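Local coordinates for molybdenum ABC transporter, periplasmic molybdenum-binding protein (PDB 4RXL) that binds tungstate in a cleft between two lobes and, as a ModA-type solute-binding protein, probably delivers molybdate or tungstate to its membrane transporter, at residues P52-I57 / N203-S208; A83-L88 / G228-S233; R90-P95 / K180-T185. All coordinates share one frame; numbering follows the deposited sequence.

Interaction 1. Residues P52-I57 / N203-S208; sequences PADLFI and NDKAAS
Asp54 presents its carboxylate to Asn203 and Lys205, just before helix 206-215 of this periplasmic binding protein fold, where Asn203 OD1 closes an Asx turn by accepting from Lys205 N. The contact is a worked example of one carboxylate oxygen serving two donors from two sides. The side-chain ND2 of Asn203 reaches Asp54 OD1 on its anti side at 2.8 Å, along a nearly straight N-H line of 163°. The oxygen lies close to the amide's own plane, although amide and carboxylate are turned 74° against each other. On the syn side of the same atom, Lys205 NZ closes a salt bridge at 3.1 Å to Asp54 OD1. The lysine chain is extended beyond CG and crosses the aspartate at about a right angle, its CD passing 3.6 Å from Asp54 OD1. Asp54 OD2 accepts from the backbone N of His7 in strand 6-11, and both carboxylate oxygens are thereby engaged.

The asparagine amide is itself held in place. Its CG sits between the backbone N and the carbonyl carbon (chi1 58°), which lets OD1 face the chain that follows while ND2 faces Asp54. This division of donor and acceptor ends fixes which way round the amide lies. The lysine charge and the N-H donors of Asn203 and His7 probably favour the ionised carboxylate.

Van der Waals contact is modest: Asp54 CB lies 3.7 Å from Ser208 OG, and Leu55 CD2 approaches Ser208 O. Strand 55-57, which follows Asp54, runs between strands 6-11 and 195-201, so the contact ties this sheet to the helix beginning. Asn203 OD1 takes two bonds from opposite faces of its plane, one from Lys205 N at 3.2 Å and one from Ser208 OG at 2.9 Å.

Interaction 2. Residues A83-L88 / G228-S233; sequences ANSLVL and GFESVS
Ala83 and Glu230 join their backbones by a reciprocal pair of hydrogen bonds, from Ala83 N to Glu230 O at 2.9 Å and from Glu230 N to Ala83 O at 3.0 Å. They form a single antiparallel hydrogen-bonded bridge, by which the C-terminal tail pairs with one residue of strand 78-91 without becoming a strand itself. The example shows how a tail with no regular structure can be fastened by one bridge and then reinforced by water.

Two waters extend the polar contact. One donates both to Asn84 OD1 and to Gly228 O, the latter belonging to the glycine whose positive phi closes helix 218-226 in a Schellman motif. The other donates to Glu230 OE2 at 2.6 Å and also bonds Ser85 OG. Beyond CG the glutamate is extended, and its carboxylate therefore runs alongside the strand as far as Ser85, with OE2 3.9 Å from Ser85 CB.

Asn84 also presents its amide to Phe229, the two planes 54° apart and ND2 3.6 Å from CE2 of the ring. The amide nitrogen is not left to the ring alone, for it donates to Thr173 OG1 and Tyr197 OH. Ala83 O lies near the ring plane, meeting the edge of Phe229 at CD2. Outside this polar centre, the methyl of Ala83 packs against Val232 CG1 at 3.8 Å and against the aliphatic start of Glu230.

Around the contact, Tyr197 of strand 195-201 meets Phe229 edge-to-face, and Arg196 touches both Ala83 and Val232. Helix 172-177 supplies Thr173 beside the phenylalanine, while strand 78-91 bonds Ile195 through Asn84 and Lys172 through Ser85. The tail thus lies where this long strand passes from strand 195-201 towards strand 168-171.

Interaction 3. Residues R90-P95 / K180-T185; sequences RPTAQP and KVTIVT
Arg90 and Thr182 are a hydrogen-bonded pair of an antiparallel ladder, which ends at a type I beta turn from Pro91 to Gln94. Among the backbone bonds, Arg90 N to Thr182 O (3.0 Å) and Thr182 N to Arg90 O (2.9 Å) both run nearly along the C=O axis. Past the non-hydrogen-bonded pair Pro91 and Val181, Thr92 N carries the link into the turn by donating to Lys180 O at 2.9 Å. Further along, Val184 and Thr185 both face Leu88 in a classic beta bulge.

A hydrogen bond joins the hydroxyls Thr92 OG1 and Thr182 OG1, 2.9 Å apart, on side chains that cross at about a right angle. Thr92 OG1 is also bonded to the backbone O of Asp179.

In the apolar packing, Val184 CG2 rests 3.7 Å from Arg90 CG, on the aliphatic part of the arginine. Separately, Val160 of helix 153-161 lies against Pro91 and Val181.

The guanidinium forms a group of its own. With chi1 at 65°, Arg90 CG is flanked by both backbone neighbours of CA, and the chain stays extended to NE, side by side with Thr182. Thr182 CB sits over the centre of one guanidinium face, and at the edge Arg90 NH1 donates to Thr92 O at 2.9 Å.

In the fold
Interactions 2 and 3 share strand 78-91, their centres about 20 Å apart. They meet where Leu88 O lies 2.7 Å from Val184 N, a probable hydrogen bond at the bulge. Interaction 1 stands at the other end of the same mixed sheet, its centre about 38 Å from that of interaction 3 and across the chain's centre. Interaction 2 is closest to the ligand: the Asn84 side chain is about 7 Å from the bound tungstate and about 3 Å from the side chain of Tyr171, a pocket residue. Along the chain, interaction 3 nests inside the loops closed by both others, whereas the segments of interactions 1 and 2 alternate.

Interaction 1. Residues P52-I57 / N203-S208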
loop_
_atom_site.group_PDB
_atom_site.type_symbol
_atom_site.label_atom_id
_atom_site.label_comp_id
_atom_site.label_asym_id
_atom_site.label_seq_id
_atom_site.Cartn_x
_atom_site.Cartn_y
_atom_site.Cartn_z
ATOM N N PRO A 52 13.761 15.168 -6.258
ATOM C CA PRO A 52 12.781 16.255 -6.143
ATOM C C PRO A 52 11.406 15.668 -5.903
ATOM O O PRO A 52 10.919 14.783 -6.635
ATOM C CB PRO A 52 12.860 16.981 -7.495
ATOM C CG PRO A 52 14.092 16.475 -8.155
ATOM C CD PRO A 52 14.337 15.100 -7.613
ATOM N N ALA A 53 10.822 16.100 -4.816
ATOM C CA ALA A 53 9.570 15.562 -4.383
ATOM C C ALA A 53 8.938 16.665 -3.583
ATOM O O ALA A 53 9.586 17.267 -2.742
ATOM C CB ALA A 53 9.776 14.331 -3.530
ATOM N N ASP A 54 7.702 16.986 -3.914
ATOM C CA ASP A 54 6.956 18.011 -3.193
ATOM C C ASP A 54 6.064 17.391 -2.138
ATOM O O ASP A 54 5.859 17.968 -1.083
ATOM C CB ASP A 54 6.158 18.850 -4.181
ATOM C CG ASP A 54 7.066 19.619 -5.148
ATOM O OD1 ASP A 54 7.717 20.597 -4.707
ATOM O OD2 ASP A 54 7.154 19.247 -6.350
ATOM N N LEU A 55 5.536 16.225 -2.441
ATOM C CA LEU A 55 4.599 15.501 -1.572
ATOM C C LEU A 55 4.954 14.047 -1.561
ATOM O O LEU A 55 5.378 13.500 -2.601
ATOM C CB LEU A 55 3.161 15.601 -2.099
ATOM C CG LEU A 55 2.453 16.951 -2.206
ATOM C CD1 LEU A 55 1.068 16.726 -2.787
ATOM C CD2 LEU A 55 2.372 17.606 -0.849
ATOM N N PHE A 56 4.710 13.417 -0.421
ATOM C CA PHE A 56 4.925 11.981 -0.231
ATOM C C PHE A 56 3.757 11.320 0.466
ATOM O O PHE A 56 3.342 11.747 1.511
ATOM C CB PHE A 56 6.202 11.769 0.591
ATOM C CG PHE A 56 6.516 10.306 0.929
ATOM C CD1 PHE A 56 6.471 9.285 -0.012
ATOM C CD2 PHE A 56 6.895 9.974 2.209
ATOM C CE1 PHE A 56 6.821 7.981 0.344
ATOM C CE2 PHE A 56 7.204 8.673 2.560
ATOM C CZ PHE A 56 7.192 7.685 1.624
ATOM N N ILE A 57 3.204 10.279 -0.123
ATOM C CA ILE A 57 2.156 9.485 0.517
ATOM C C ILE A 57 2.733 8.108 0.781
ATOM O O ILE A 57 3.084 7.377 -0.138
ATOM C CB ILE A 57 0.900 9.357 -0.378
ATOM C CG1 ILE A 57 0.303 10.755 -0.629
ATOM C CG2 ILE A 57 -0.134 8.392 0.216
ATOM C CD1 ILE A 57 -0.806 10.757 -1.674
ATOM N N ASN A 203 7.752 20.775 1.404
ATOM C CA ASN A 203 8.151 22.164 1.321
ATOM C C ASN A 203 6.924 23.057 1.503
ATOM O O ASN A 203 5.804 22.533 1.639
ATOM C CB ASN A 203 8.889 22.460 0.003
ATOM C CG ASN A 203 8.066 22.126 -1.227
ATOM O OD1 ASN A 203 6.948 22.613 -1.399
ATOM N ND2 ASN A 203 8.624 21.298 -2.100
ATOM N N ASP A 204 7.145 24.368 1.499
ATOM C CA ASP A 204 6.121 25.341 1.814
ATOM C C ASP A 204 5.548 26.024 0.566
ATOM O O ASP A 204 4.925 27.089 0.664
ATOM C CB ASP A 204 6.695 26.395 2.783
ATOM C CG ASP A 204 7.793 27.260 2.147
ATOM O OD1 ASP A 204 8.228 26.959 1.009
ATOM O OD2 ASP A 204 8.221 28.248 2.788
ATOM N N LYS A 205 5.776 25.453 -0.607
ATOM C CA LYS A 205 5.268 26.055 -1.834
ATOM C C LYS A 205 3.762 26.156 -1.742
ATOM O O LYS A 205 3.109 25.251 -1.211
ATOM C CB LYS A 205 5.633 25.211 -3.046
ATOM C CG LYS A 205 7.108 25.185 -3.405
ATOM C CD LYS A 205 7.342 24.163 -4.505
ATOM C CE LYS A 205 8.756 24.211 -5.051
ATOM N NZ LYS A 205 8.944 23.076 -5.999
ATOM N N ALA A 206 3.214 27.242 -2.275
ATOM C CA ALA A 206 1.779 27.480 -2.219
ATOM C C ALA A 206 1.039 26.358 -2.933
ATOM O O ALA A 206 0.013 25.885 -2.456
ATOM C CB ALA A 206 1.440 28.817 -2.834
ATOM N N ALA A 207 1.573 25.936 -4.074
ATOM C CA ALA A 207 0.985 24.853 -4.848
ATOM C C ALA A 207 0.926 23.553 -4.055
ATOM O O ALA A 207 -0.054 22.830 -4.181
ATOM C CB ALA A 207 1.756 24.640 -6.143
ATOM N N SER A 208 1.969 23.243 -3.270
ATOM C CA SER A 208 1.971 22.031 -2.410
ATOM C C SER A 208 0.845 22.146 -1.368
ATOM O O SER A 208 0.137 21.162 -1.088
ATOM C CB SER A 208 3.316 21.822 -1.680
ATOM O OG SER A 208 4.437 21.638 -2.555
#

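Interaction 2. Residues A83-L88 / G228-S233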
loop_
_atom_site.group_PDB
_atom_site.type_symbol
_atom_site.label_atom_id
_atom_site.label_comp_id
_atom_site.label_asym_id
_atom_site.label_seq_id
_atom_site.Cartn_x
_atom_site.Cartn_y
_atom_site.Cartn_z
ATOM N N ALA A 83 -7.075 4.937 5.319
ATOM C CA ALA A 83 -6.720 3.660 5.916
ATOM C C ALA A 83 -7.036 2.529 4.959
ATOM O O ALA A 83 -7.654 2.726 3.910
ATOM C CB ALA A 83 -7.462 3.469 7.228
ATOM N N ASN A 84 -6.570 1.334 5.304
ATOM C CA ASN A 84 -6.788 0.174 4.444
ATOM C C ASN A 84 -6.926 -1.052 5.319
ATOM O O ASN A 84 -6.816 -0.966 6.540
ATOM C CB ASN A 84 -5.640 0.032 3.428
ATOM C CG ASN A 84 -6.093 -0.433 2.049
ATOM O OD1 ASN A 84 -7.081 -1.175 1.902
ATOM N ND2 ASN A 84 -5.326 -0.062 1.034
ATOM N N SER A 85 -7.203 -2.193 4.678
ATOM C CA SER A 85 -7.135 -3.477 5.334
ATOM C C SER A 85 -6.309 -4.398 4.467
ATOM O O SER A 85 -5.992 -4.102 3.304
ATOM C CB SER A 85 -8.515 -4.028 5.621
ATOM O OG SER A 85 -9.186 -4.326 4.428
ATOM N N LEU A 86 -5.945 -5.538 5.037
ATOM C CA LEU A 86 -5.051 -6.511 4.410
ATOM C C LEU A 86 -5.820 -7.806 4.098
ATOM O O LEU A 86 -6.617 -8.285 4.923
ATOM C CB LEU A 86 -3.905 -6.820 5.367
ATOM C CG LEU A 86 -2.590 -7.358 4.802
ATOM C CD1 LEU A 86 -1.840 -6.252 4.102
ATOM C CD2 LEU A 86 -1.752 -7.930 5.925
ATOM N N VAL A 87 -5.579 -8.340 2.898
ATOM C CA VAL A 87 -6.269 -9.522 2.428
ATOM C C VAL A 87 -5.339 -10.564 1.828
ATOM O O VAL A 87 -4.208 -10.286 1.415
ATOM C CB VAL A 87 -7.368 -9.163 1.410
ATOM C CG1 VAL A 87 -8.403 -8.253 2.070
ATOM C CG2 VAL A 87 -6.794 -8.500 0.171
ATOM N N LEU A 88 -5.865 -11.784 1.838
ATOM C CA LEU A 88 -5.254 -12.918 1.208
ATOM C C LEU A 88 -6.013 -13.128 -0.084
ATOM O O LEU A 88 -7.248 -13.284 -0.086
ATOM C CB LEU A 88 -5.375 -14.135 2.107
ATOM C CG LEU A 88 -4.713 -15.430 1.614
ATOM C CD1 LEU A 88 -3.199 -15.271 1.498
ATOM C CD2 LEU A 88 -5.081 -16.521 2.583
ATOM N N GLY A 228 -12.123 2.233 -2.501
ATOM C CA GLY A 228 -12.149 1.221 -1.469
ATOM C C GLY A 228 -11.366 1.546 -0.219
ATOM O O GLY A 228 -11.315 0.711 0.691
ATOM N N PHE A 229 -10.773 2.737 -0.138
ATOM C CA PHE A 229 -10.046 3.114 1.058
ATOM C C PHE A 229 -11.017 3.397 2.193
ATOM O O PHE A 229 -12.156 3.799 1.971
ATOM C CB PHE A 229 -9.136 4.314 0.807
ATOM C CG PHE A 229 -7.961 3.974 -0.046
ATOM C CD1 PHE A 229 -8.081 4.045 -1.415
ATOM C CD2 PHE A 229 -6.765 3.568 0.493
ATOM C CE1 PHE A 229 -7.026 3.706 -2.235
ATOM C CE2 PHE A 229 -5.716 3.223 -0.317
ATOM C CZ PHE A 229 -5.851 3.294 -1.684
ATOM N N GLU A 230 -10.524 3.241 3.407
ATOM C CA GLU A 230 -11.282 3.548 4.614
ATOM C C GLU A 230 -10.989 4.956 5.072
ATOM O O GLU A 230 -9.881 5.456 4.879
ATOM C CB GLU A 230 -10.905 2.618 5.771
ATOM C CG GLU A 230 -11.204 1.140 5.611
ATOM C CD GLU A 230 -10.634 0.328 6.767
ATOM O OE1 GLU A 230 -10.248 0.926 7.802
ATOM O OE2 GLU A 230 -10.562 -0.910 6.642
ATOM N N SER A 231 -11.975 5.579 5.705
ATOM C CA SER A 231 -11.778 6.879 6.354
ATOM C C SER A 231 -10.927 6.791 7.619
ATOM O O SER A 231 -10.748 5.716 8.208
ATOM C CB SER A 231 -13.132 7.494 6.709
ATOM O OG SER A 231 -12.984 8.871 6.977
ATOM N N VAL A 232 -10.375 7.922 8.025
ATOM C CA VAL A 232 -9.730 8.013 9.333
ATOM C C VAL A 232 -10.406 9.118 10.145
ATOM O O VAL A 232 -10.754 10.169 9.595
ATOM C CB VAL A 232 -8.224 8.237 9.218
ATOM C CG1 VAL A 232 -7.566 7.043 8.518
ATOM C CG2 VAL A 232 -7.899 9.520 8.462
ATOM N N SER A 233 -10.610 8.869 11.438
ATOM C CA SER A 233 -11.460 9.734 12.267
ATOM C C SER A 233 -10.740 10.988 12.761
ATOM O O SER A 233 -9.525 11.104 12.632
ATOM C CB SER A 233 -12.030 8.944 13.449
ATOM O OG SER A 233 -11.015 8.585 14.364
HETATM O O HOH W 1 -9.727 -0.431 2.543
HETATM O O HOH W 2 -10.836 -2.050 4.362
#

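Interaction 3. Residues R90-P95 / K180-T185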
loop_
_atom_site.group_PDB
_atom_site.type_symbol
_atom_site.label_atom_id
_atom_site.label_comp_id
_atom_site.label_asym_id
_atom_site.label_seq_id
_atom_site.Cartn_x
_atom_site.Cartn_y
_atom_site.Cartn_z
ATOM N N ARG A 90 -6.082 -15.050 -4.203
ATOM C CA ARG A 90 -5.753 -16.166 -5.087
ATOM C C ARG A 90 -6.076 -15.710 -6.515
ATOM O O ARG A 90 -6.865 -14.773 -6.688
ATOM C CB ARG A 90 -6.635 -17.388 -4.747
ATOM C CG ARG A 90 -8.121 -17.178 -5.008
ATOM C CD ARG A 90 -8.910 -18.455 -4.792
ATOM N NE ARG A 90 -10.355 -18.282 -4.978
ATOM C CZ ARG A 90 -10.999 -18.320 -6.149
ATOM N NH1 ARG A 90 -10.346 -18.500 -7.293
ATOM N NH2 ARG A 90 -12.321 -18.174 -6.174
ATOM N N PRO A 91 -5.492 -16.367 -7.541
ATOM C CA PRO A 91 -5.926 -16.087 -8.908
ATOM C C PRO A 91 -7.341 -16.597 -9.081
ATOM O O PRO A 91 -7.655 -17.672 -8.565
ATOM C CB PRO A 91 -4.952 -16.880 -9.790
ATOM C CG PRO A 91 -3.911 -17.431 -8.884
ATOM C CD PRO A 91 -4.429 -17.374 -7.479
ATOM N N THR A 92 -8.175 -15.837 -9.784
ATOM C CA THR A 92 -9.591 -16.159 -9.897
ATOM C C THR A 92 -9.777 -17.516 -10.562
ATOM O O THR A 92 -10.678 -18.275 -10.201
ATOM C CB THR A 92 -10.362 -15.080 -10.686
ATOM O OG1 THR A 92 -10.303 -13.835 -9.985
ATOM C CG2 THR A 92 -11.828 -15.466 -10.861
ATOM N N ALA A 93 -8.897 -17.835 -11.506
ATOM C CA ALA A 93 -8.952 -19.117 -12.202
ATOM C C ALA A 93 -8.291 -20.275 -11.434
ATOM O O ALA A 93 -8.174 -21.368 -11.970
ATOM C CB ALA A 93 -8.322 -18.978 -13.577
ATOM N N GLN A 94 -7.843 -20.045 -10.203
ATOM C CA GLN A 94 -7.256 -21.111 -9.383
ATOM C C GLN A 94 -7.967 -21.141 -8.037
ATOM O O GLN A 94 -7.599 -20.394 -7.137
ATOM C CB GLN A 94 -5.747 -20.898 -9.178
ATOM C CG GLN A 94 -4.873 -21.297 -10.364
ATOM C CD GLN A 94 -3.405 -20.948 -10.151
ATOM O OE1 GLN A 94 -2.764 -21.436 -9.211
ATOM N NE2 GLN A 94 -2.863 -20.092 -11.023
ATOM N N PRO A 95 -8.982 -22.012 -7.892
ATOM C CA PRO A 95 -9.778 -22.004 -6.672
ATOM C C PRO A 95 -9.072 -22.690 -5.504
ATOM O O PRO A 95 -8.385 -23.700 -5.681
ATOM C CB PRO A 95 -11.055 -22.772 -7.065
ATOM C CG PRO A 95 -10.683 -23.587 -8.259
ATOM C CD PRO A 95 -9.332 -23.149 -8.763
ATOM N N LYS A 180 -8.763 -10.318 -12.113
ATOM C CA LYS A 180 -7.925 -11.507 -12.212
ATOM C C LYS A 180 -7.683 -12.198 -10.856
ATOM O O LYS A 180 -7.183 -13.320 -10.815
ATOM C CB LYS A 180 -6.578 -11.142 -12.846
ATOM C CG LYS A 180 -6.648 -10.530 -14.242
ATOM C CD LYS A 180 -6.974 -11.563 -15.305
ATOM C CE LYS A 180 -5.759 -12.395 -15.679
ATOM N NZ LYS A 180 -6.152 -13.522 -16.567
ATOM N N VAL A 181 -8.001 -11.528 -9.744
ATOM C CA VAL A 181 -7.846 -12.146 -8.422
ATOM C C VAL A 181 -9.133 -12.120 -7.615
ATOM O O VAL A 181 -10.018 -11.301 -7.847
ATOM C CB VAL A 181 -6.722 -11.490 -7.583
ATOM C CG1 VAL A 181 -5.445 -11.416 -8.401
ATOM C CG2 VAL A 181 -7.135 -10.108 -7.101
ATOM N N THR A 182 -9.200 -13.038 -6.660
ATOM C CA THR A 182 -10.316 -13.146 -5.743
ATOM C C THR A 182 -9.799 -13.143 -4.309
ATOM O O THR A 182 -8.754 -13.725 -4.012
ATOM C CB THR A 182 -11.091 -14.449 -6.014
ATOM O OG1 THR A 182 -11.519 -14.472 -7.381
ATOM C CG2 THR A 182 -12.307 -14.575 -5.092
ATOM N N ILE A 183 -10.558 -12.515 -3.419
ATOM C CA ILE A 183 -10.234 -12.523 -1.996
ATOM C C ILE A 183 -10.598 -13.871 -1.352
ATOM O O ILE A 183 -11.722 -14.358 -1.480
ATOM C CB ILE A 183 -10.910 -11.346 -1.270
ATOM C CG1 ILE A 183 -10.400 -10.021 -1.840
ATOM C CG2 ILE A 183 -10.630 -11.404 0.223
ATOM C CD1 ILE A 183 -11.122 -8.813 -1.314
ATOM N N VAL A 184 -9.616 -14.478 -0.698
ATOM C CA VAL A 184 -9.831 -15.699 0.033
ATOM C C VAL A 184 -10.351 -15.352 1.428
ATOM O O VAL A 184 -11.340 -15.909 1.887
ATOM C CB VAL A 184 -8.559 -16.553 0.093
ATOM C CG1 VAL A 184 -8.817 -17.824 0.892
ATOM C CG2 VAL A 184 -8.105 -16.910 -1.314
ATOM N N THR A 185 -9.691 -14.406 2.082
ATOM C CA THR A 185 -10.122 -13.930 3.385
ATOM C C THR A 185 -9.376 -12.645 3.695
ATOM O O THR A 185 -8.421 -12.294 3.014
ATOM C CB THR A 185 -9.913 -14.992 4.500
ATOM O OG1 THR A 185 -10.746 -14.685 5.629
ATOM C CG2 THR A 185 -8.480 -15.041 4.965
#